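Local coordinates for regulatory Subunit of Protein Kinase A (cAMP-dependent) from Euglena gracilis (Euglena gracilis, PDB 6RSX) that binds one cyclic AMP in each of two cyclic nucleotide-binding domains and probably regulates the catalytic subunit of protein kinase A, at residues S204-I209 with C258-R263. Sequence-based numbering, arbitrary orientation.
Sequences SFYIII and CVSLDR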
ATOM      1  N   SER A 204       7.291  11.768   0.739  1.00 43.95           N
ATOM      2  CA  SER A 204       7.230  10.366   1.124  1.00 39.94           C
ATOM      3  C   SER A 204       7.583  10.187   2.595  1.00 46.47           C
ATOM      4  O   SER A 204       8.171  11.067   3.251  1.00 41.43           O
ATOM      5  CB  SER A 204       8.161   9.511   0.257  1.00 48.13           C
ATOM      6  OG  SER A 204       7.743   9.557  -1.094  1.00 49.19           O
ATOM      7  N   PHE A 205       7.214   9.011   3.088  1.00 39.47           N
ATOM      8  CA  PHE A 205       7.467   8.537   4.440  1.00 36.59           C
ATOM      9  C   PHE A 205       8.469   7.392   4.345  1.00 40.88           C
ATOM     10  O   PHE A 205       8.351   6.529   3.466  1.00 39.15           O
ATOM     11  CB  PHE A 205       6.146   8.066   5.071  1.00 37.46           C
ATOM     12  CG  PHE A 205       6.305   7.415   6.403  1.00 39.23           C
ATOM     13  CD1 PHE A 205       6.692   8.157   7.513  1.00 37.08           C
ATOM     14  CD2 PHE A 205       6.082   6.052   6.558  1.00 39.17           C
ATOM     15  CE1 PHE A 205       6.842   7.552   8.761  1.00 38.83           C
ATOM     16  CE2 PHE A 205       6.223   5.445   7.800  1.00 42.18           C
ATOM     17  CZ  PHE A 205       6.588   6.185   8.905  1.00 38.72           C
ATOM     18  N   TYR A 206       9.456   7.380   5.237  1.00 36.11           N
ATOM     19  CA  TYR A 206      10.569   6.447   5.105  1.00 33.73           C
ATOM     20  C   TYR A 206      10.744   5.624   6.365  1.00 36.20           C
ATOM     21  O   TYR A 206      10.623   6.151   7.482  1.00 37.56           O
ATOM     22  CB  TYR A 206      11.876   7.216   4.832  1.00 40.93           C
ATOM     23  CG  TYR A 206      11.838   7.946   3.528  1.00 39.41           C
ATOM     24  CD1 TYR A 206      11.258   9.218   3.450  1.00 36.74           C
ATOM     25  CD2 TYR A 206      12.353   7.354   2.362  1.00 36.90           C
ATOM     26  CE1 TYR A 206      11.218   9.891   2.214  1.00 37.95           C
ATOM     27  CE2 TYR A 206      12.322   8.011   1.159  1.00 40.83           C
ATOM     28  CZ  TYR A 206      11.753   9.278   1.098  1.00 40.88           C
ATOM     29  OH  TYR A 206      11.706   9.937  -0.099  1.00 46.36           O
ATOM     30  N   ILE A 207      11.081   4.344   6.185  1.00 34.82           N
ATOM     31  CA  ILE A 207      11.512   3.477   7.280  1.00 36.29           C
ATOM     32  C   ILE A 207      12.907   2.969   6.948  1.00 37.69           C
ATOM     33  O   ILE A 207      13.143   2.442   5.851  1.00 36.34           O
ATOM     34  CB  ILE A 207      10.544   2.291   7.505  1.00 39.39           C
ATOM     35  CG1 ILE A 207       9.101   2.766   7.638  1.00 37.83           C
ATOM     36  CG2 ILE A 207      10.936   1.512   8.764  1.00 40.63           C
ATOM     37  CD1 ILE A 207       8.325   2.633   6.339  1.00 41.93           C
ATOM     38  N   ILE A 208      13.829   3.094   7.900  1.00 36.75           N
ATOM     39  CA  ILE A 208      15.202   2.666   7.672  1.00 36.79           C
ATOM     40  C   ILE A 208      15.317   1.161   7.885  1.00 35.41           C
ATOM     41  O   ILE A 208      14.920   0.646   8.939  1.00 38.61           O
ATOM     42  CB  ILE A 208      16.153   3.416   8.613  1.00 38.75           C
ATOM     43  CG1 ILE A 208      15.955   4.921   8.401  1.00 34.02           C
ATOM     44  CG2 ILE A 208      17.583   2.940   8.368  1.00 39.50           C
ATOM     45  CD1 ILE A 208      16.548   5.773   9.521  1.00 40.17           C
ATOM     46  N   ILE A 209      15.867   0.466   6.892  1.00 38.13           N
ATOM     47  CA  ILE A 209      16.205  -0.947   7.047  1.00 39.63           C
ATOM     48  C   ILE A 209      17.602  -1.066   7.653  1.00 43.86           C
ATOM     49  O   ILE A 209      17.791  -1.712   8.683  1.00 42.51           O
ATOM     50  CB  ILE A 209      16.126  -1.704   5.713  1.00 40.62           C
ATOM     51  CG1 ILE A 209      14.700  -1.612   5.156  1.00 43.81           C
ATOM     52  CG2 ILE A 209      16.526  -3.152   5.930  1.00 44.11           C
ATOM     53  CD1 ILE A 209      14.597  -2.065   3.711  1.00 47.41           C
ATOM     54  N   CYS A 258      16.406   2.025   2.708  1.00 38.67           N
ATOM     55  CA  CYS A 258      15.116   2.353   3.271  1.00 39.49           C
ATOM     56  C   CYS A 258      14.022   1.714   2.435  1.00 38.41           C
ATOM     57  O   CYS A 258      14.259   1.160   1.354  1.00 40.02           O
ATOM     58  CB  CYS A 258      14.903   3.865   3.320  1.00 36.43           C
ATOM     59  SG  CYS A 258      16.065   4.695   4.456  0.76 40.26           S
ATOM     60  N   VAL A 259      12.813   1.779   2.955  1.00 41.79           N
ATOM     61  CA  VAL A 259      11.629   1.622   2.122  1.00 39.93           C
ATOM     62  C   VAL A 259      10.747   2.827   2.388  1.00 37.32           C
ATOM     63  O   VAL A 259      10.765   3.418   3.482  1.00 37.49           O
ATOM     64  CB  VAL A 259      10.859   0.301   2.385  1.00 37.19           C
ATOM     65  CG1 VAL A 259      11.568  -0.871   1.720  1.00 40.40           C
ATOM     66  CG2 VAL A 259      10.729   0.074   3.879  1.00 37.72           C
ATOM     67  N   SER A 260       9.974   3.202   1.376  1.00 36.47           N
ATOM     68  CA  SER A 260       9.167   4.406   1.464  1.00 36.89           C
ATOM     69  C   SER A 260       7.717   4.154   1.070  1.00 39.57           C
ATOM     70  O   SER A 260       7.382   3.199   0.360  1.00 36.04           O
ATOM     71  CB  SER A 260       9.742   5.517   0.584  1.00 42.15           C
ATOM     72  OG  SER A 260       9.663   5.165  -0.772  1.00 41.94           O
ATOM     73  N   LEU A 261       6.859   5.041   1.562  1.00 40.37           N
ATOM     74  CA  LEU A 261       5.470   5.157   1.135  1.00 37.37           C
ATOM     75  C   LEU A 261       5.273   6.546   0.562  1.00 48.30           C
ATOM     76  O   LEU A 261       5.665   7.543   1.199  1.00 40.80           O
ATOM     77  CB  LEU A 261       4.502   4.941   2.296  1.00 34.53           C
ATOM     78  CG  LEU A 261       4.467   3.606   3.004  1.00 36.45           C
ATOM     79  CD1 LEU A 261       3.473   3.689   4.138  1.00 36.73           C
ATOM     80  CD2 LEU A 261       4.056   2.497   1.963  1.00 40.24           C
ATOM     81  N   ASP A 262       4.672   6.622  -0.627  1.00 42.06           N
ATOM     82  CA  ASP A 262       4.359   7.949  -1.146  1.00 45.69           C
ATOM     83  C   ASP A 262       3.129   8.511  -0.433  1.00 46.07           C
ATOM     84  O   ASP A 262       2.437   7.811   0.307  1.00 47.74           O
ATOM     85  CB  ASP A 262       4.198   7.915  -2.679  1.00 46.37           C
ATOM     86  CG  ASP A 262       2.918   7.216  -3.150  1.00 54.57           C
ATOM     87  OD1 ASP A 262       1.979   6.996  -2.357  1.00 50.62           O
ATOM     88  OD2 ASP A 262       2.863   6.875  -4.355  1.00 64.01           O
ATOM     89  N   ARG A 263       2.881   9.811  -0.622  1.00 45.28           N
ATOM     90  CA  ARG A 263       1.833  10.485   0.145  1.00 46.99           C
ATOM     91  C   ARG A 263       0.495   9.744   0.070  1.00 46.85           C
ATOM     92  O   ARG A 263      -0.194   9.564   1.084  1.00 43.41           O
ATOM     93  CB  ARG A 263       1.662  11.916  -0.348  1.00 48.21           C
ATOM     94  CG  ARG A 263       0.507  12.611   0.311  1.00 49.75           C
ATOM     95  CD  ARG A 263       0.300  14.017  -0.234  1.00 64.31           C
ATOM     96  NE  ARG A 263       1.510  14.834  -0.180  1.00 65.32           N
ATOM     97  CZ  ARG A 263       1.823  15.664   0.818  1.00 79.04           C
ATOM     98  NH1 ARG A 263       2.947  16.373   0.759  1.00 72.90           N
ATOM     99  NH2 ARG A 263       1.021  15.790   1.876  1.00 73.27           N
TER
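Phe205 and Ile207 exchange backbone hydrogen bonds with Leu261 and Val259, two to each pair, joining 204-208 and 258-262 as antiparallel strands. Both hydrogen-bonded pairs turn their side chains to the buried face, where large apolar groups suit packing against helices. Phe205 sets CG anti to its backbone N (chi1 173°), and its ring atom CD2 meets Leu261 CD1 obliquely at 4.3 Å; Phe266 and Leu240 extend this cluster. Beside it, Ile207 CB lies 4.3 Å from Val259 CG2, and both residues touch Phe162 of helix 149-165. At the corner of the chain, the side chain of Ile209 crosses that of Val259 at about a right angle, Ile209 CD1 lying 3.8 Å from Val259 CG1. On the opposite face, the small Ser260 lets the Tyr206 ring lie close, CE2 approaching Ser260 CB obliquely at 3.6 Å, while Phe235 lies nearly parallel to the ring. The compact, weakly polar Cys258 suits its buried place, its SG 4.0 Å from Ile208 CG1. Asp262 ends the strand as N-cap of the following helix, OD1 accepting from Ser265 N and OD2 salt-bridged to Arg46. Such pairing of central strands is characteristic of the cupin-like beta-barrel of cyclic nucleotide-binding domains.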